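Local coordinates for protein chitin deacetylase 1 (Bombyx mori, PDB 5ZNT) that removes N-acetyl groups from the N-acetyl-D-glucosamine residues of chitin as a zinc-dependent secreted enzyme, yielding chitosan and acetate, at residues A[87-92]-A[334-339]. Sequence-based numbering, arbitrary orientation.
Sequences AVQETH and NPACWV. With NAG (2-acetamido-2-deoxy-beta-D-glucopyranose), chain B; NAG (2-acetamido-2-deoxy-beta-D-glucopyranose), chain C.
Glu90 meets Pro335 at the surface through one carboxylate oxygen: OE2 lies 3.4 Å from Pro335 CA and 3.6 Å from Pro335 CB. No direct hydrogen bond joins the helical 87-92 to the loop 334-339; a water bridges them instead, donating to Glu90 OE2 at 2.6 Å and accepting from Ala336 N at 2.8 Å. The bend of the Glu90 chain at chi2 (70°) brings the carboxylate to the loop. The preceding residue, Gln89, stretches out, chi1 and chi2 both near 180°, and the methyl of Ala336 sits over the flat face of its amide, with Gln89 NE2 3.3 Å from Ala336 CB.

The two sugars are joined O4 of chain C to C1 of chain B, consistent with the start of the N-linked glycan of Asn84. The acetamide of the chain B sugar lies against both segments: its oxygen O7 sits 3.2 Å from Pro335 CB, and its methyl packs on the aliphatic part of Glu90. The O3 of this sugar donates to Trp338 O over 3.1 Å. Ala87 CB touches the chain C sugar.

Farther out, Arg93 NH2 forms a salt bridge with Glu90 OE1 and so probably helps to fix the carboxylate, whose OE2 faces the loop and the water. Asn84 also accepts from Ala87 N at the start of helix 85-93, while the Cys337-Cys360 disulfide ties the loop to the region just after strand 355-359. Cutting Glu90 back to an alanine would probably deprive Arg93 of this carboxylate and the water of this acceptor, breaking the bridge to Ala336 N and baring the acetamide methyl.

What joins helix 85-93 of the deacetylase domain to the late loop before strand 341-345 is thus a water bridge, small van der Waals patches and a sugar that touches both sides.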
loop_
_atom_site.group_PDB
_atom_site.type_symbol
_atom_site.label_atom_id
_atom_site.label_comp_id
_atom_site.label_asym_id
_atom_site.label_seq_id
_atom_site.Cartn_x
_atom_site.Cartn_y
_atom_site.Cartn_z
ATOM N N ALA A 87 -7.149 -7.192 -15.447
ATOM C CA ALA A 87 -7.557 -5.999 -14.714
ATOM C C ALA A 87 -6.383 -5.397 -13.959
ATOM O O ALA A 87 -6.238 -4.168 -13.911
ATOM C CB ALA A 87 -8.708 -6.333 -13.759
ATOM N N VAL A 88 -5.557 -6.250 -13.332
ATOM C CA VAL A 88 -4.331 -5.776 -12.698
ATOM C C VAL A 88 -3.480 -5.028 -13.724
ATOM O O VAL A 88 -2.958 -3.942 -13.458
ATOM C CB VAL A 88 -3.560 -6.968 -12.078
ATOM C CG1 VAL A 88 -2.177 -6.564 -11.667
ATOM C CG2 VAL A 88 -4.319 -7.570 -10.843
ATOM N N GLN A 89 -3.342 -5.606 -14.914
ATOM C CA GLN A 89 -2.546 -4.995 -15.976
ATOM C C GLN A 89 -3.106 -3.641 -16.381
ATOM O O GLN A 89 -2.350 -2.687 -16.600
ATOM C CB GLN A 89 -2.500 -5.932 -17.183
ATOM C CG GLN A 89 -1.693 -5.394 -18.372
ATOM C CD GLN A 89 -1.652 -6.405 -19.519
ATOM O OE1 GLN A 89 -2.576 -7.199 -19.704
ATOM N NE2 GLN A 89 -0.587 -6.369 -20.290
ATOM N N GLU A 90 -4.429 -3.534 -16.468
ATOM C CA GLU A 90 -5.043 -2.284 -16.882
ATOM C C GLU A 90 -4.918 -1.222 -15.792
ATOM O O GLU A 90 -4.650 -0.048 -16.077
ATOM C CB GLU A 90 -6.507 -2.541 -17.242
ATOM C CG GLU A 90 -7.282 -1.302 -17.616
ATOM C CD GLU A 90 -6.855 -0.706 -18.962
ATOM O OE1 GLU A 90 -7.429 0.345 -19.313
ATOM O OE2 GLU A 90 -5.953 -1.263 -19.656
ATOM N N THR A 91 -5.107 -1.628 -14.538
ATOM C CA THR A 91 -4.883 -0.739 -13.406
ATOM C C THR A 91 -3.464 -0.176 -13.425
ATOM O O THR A 91 -3.258 1.021 -13.193
ATOM C CB THR A 91 -5.158 -1.523 -12.116
ATOM O OG1 THR A 91 -6.538 -1.912 -12.091
ATOM C CG2 THR A 91 -4.812 -0.722 -10.866
ATOM N N HIS A 92 -2.476 -1.031 -13.689
ATOM C CA HIS A 92 -1.087 -0.601 -13.789
ATOM C C HIS A 92 -0.891 0.321 -14.994
ATOM O O HIS A 92 -0.234 1.365 -14.884
ATOM C CB HIS A 92 -0.197 -1.839 -13.890
ATOM C CG HIS A 92 1.279 -1.563 -13.817
ATOM N ND1 HIS A 92 2.047 -1.309 -14.933
ATOM C CD2 HIS A 92 2.132 -1.560 -12.769
ATOM C CE1 HIS A 92 3.307 -1.142 -14.574
ATOM N NE2 HIS A 92 3.389 -1.291 -13.264
ATOM N N ASN A 334 -5.792 2.388 -25.162
ATOM C CA ASN A 334 -6.556 1.156 -25.211
ATOM C C ASN A 334 -5.954 0.101 -24.288
ATOM O O ASN A 334 -4.746 0.107 -24.037
ATOM C CB ASN A 334 -6.598 0.600 -26.641
ATOM C CG ASN A 334 -7.253 1.555 -27.614
ATOM O OD1 ASN A 334 -8.231 2.222 -27.287
ATOM N ND2 ASN A 334 -6.703 1.638 -28.808
ATOM N N PRO A 335 -6.765 -0.830 -23.799
ATOM C CA PRO A 335 -6.227 -1.932 -22.980
ATOM C C PRO A 335 -5.284 -2.813 -23.782
ATOM O O PRO A 335 -5.305 -2.830 -25.014
ATOM C CB PRO A 335 -7.478 -2.708 -22.554
ATOM C CG PRO A 335 -8.519 -2.340 -23.542
ATOM C CD PRO A 335 -8.227 -0.909 -23.947
ATOM N N ALA A 336 -4.440 -3.552 -23.056
ATOM C CA ALA A 336 -3.425 -4.383 -23.701
ATOM C C ALA A 336 -4.041 -5.447 -24.599
ATOM O O ALA A 336 -3.411 -5.872 -25.574
ATOM C CB ALA A 336 -2.528 -5.046 -22.649
ATOM N N CYS A 337 -5.234 -5.928 -24.267
ATOM C CA CYS A 337 -5.949 -6.852 -25.133
ATOM C C CYS A 337 -7.434 -6.585 -24.961
ATOM O O CYS A 337 -7.882 -6.225 -23.868
ATOM C CB CYS A 337 -5.616 -8.328 -24.824
ATOM S SG CYS A 337 -6.238 -8.998 -23.221
ATOM N N TRP A 338 -8.192 -6.758 -26.048
ATOM C CA TRP A 338 -9.607 -6.399 -26.039
ATOM C C TRP A 338 -10.455 -7.444 -25.330
ATOM O O TRP A 338 -11.384 -7.096 -24.597
ATOM C CB TRP A 338 -10.112 -6.202 -27.473
ATOM C CG TRP A 338 -9.591 -4.954 -28.133
ATOM C CD1 TRP A 338 -8.726 -4.878 -29.197
ATOM C CD2 TRP A 338 -9.894 -3.600 -27.764
ATOM N NE1 TRP A 338 -8.479 -3.559 -29.509
ATOM C CE2 TRP A 338 -9.180 -2.757 -28.646
ATOM C CE3 TRP A 338 -10.700 -3.020 -26.769
ATOM C CZ2 TRP A 338 -9.254 -1.367 -28.571
ATOM C CZ3 TRP A 338 -10.772 -1.642 -26.692
ATOM C CH2 TRP A 338 -10.054 -0.828 -27.589
ATOM N N VAL A 339 -10.178 -8.721 -25.553
ATOM C CA VAL A 339 -10.903 -9.810 -24.915
ATOM C C VAL A 339 -9.888 -10.717 -24.233
ATOM O O VAL A 339 -9.206 -11.509 -24.888
ATOM C CB VAL A 339 -11.762 -10.595 -25.923
ATOM C CG1 VAL A 339 -12.732 -11.524 -25.177
ATOM C CG2 VAL A 339 -12.508 -9.633 -26.841
HETATM C C1 NAG B . -12.968 -6.496 -20.293
HETATM C C2 NAG B . -12.329 -5.489 -21.271
HETATM C C3 NAG B . -13.309 -5.065 -22.372
HETATM C C4 NAG B . -14.072 -6.248 -22.953
HETATM C C5 NAG B . -14.625 -7.123 -21.838
HETATM C C6 NAG B . -15.267 -8.391 -22.348
HETATM C C7 NAG B . -10.599 -3.899 -20.584
HETATM C C8 NAG B . -10.278 -2.681 -19.763
HETATM N N2 NAG B . -11.864 -4.319 -20.543
HETATM O O3 NAG B . -12.561 -4.447 -23.415
HETATM O O4 NAG B . -15.142 -5.772 -23.764
HETATM O O5 NAG B . -13.544 -7.529 -20.999
HETATM O O6 NAG B . -16.682 -8.285 -22.317
HETATM O O7 NAG B . -9.748 -4.481 -21.249
HETATM C C1 NAG C . -11.188 -9.211 -16.206
HETATM C C2 NAG C . -12.662 -9.212 -16.555
HETATM C C3 NAG C . -12.848 -8.682 -17.976
HETATM C C4 NAG C . -12.144 -7.337 -18.151
HETATM C C5 NAG C . -10.718 -7.395 -17.610
HETATM C C6 NAG C . -10.036 -6.047 -17.570
HETATM C C7 NAG C . -13.637 -11.062 -15.247
HETATM C C8 NAG C . -14.315 -12.397 -15.331
HETATM N N2 NAG C . -13.275 -10.522 -16.414
HETATM O O3 NAG C . -14.244 -8.581 -18.220
HETATM O O4 NAG C . -11.911 -7.061 -19.526
HETATM O O5 NAG C . -10.706 -7.913 -16.277
HETATM O O6 NAG C . -10.824 -5.103 -16.859
HETATM O O7 NAG C . -13.398 -10.510 -14.162
HETATM O O HOH W 1 -4.506 -3.298 -20.255
#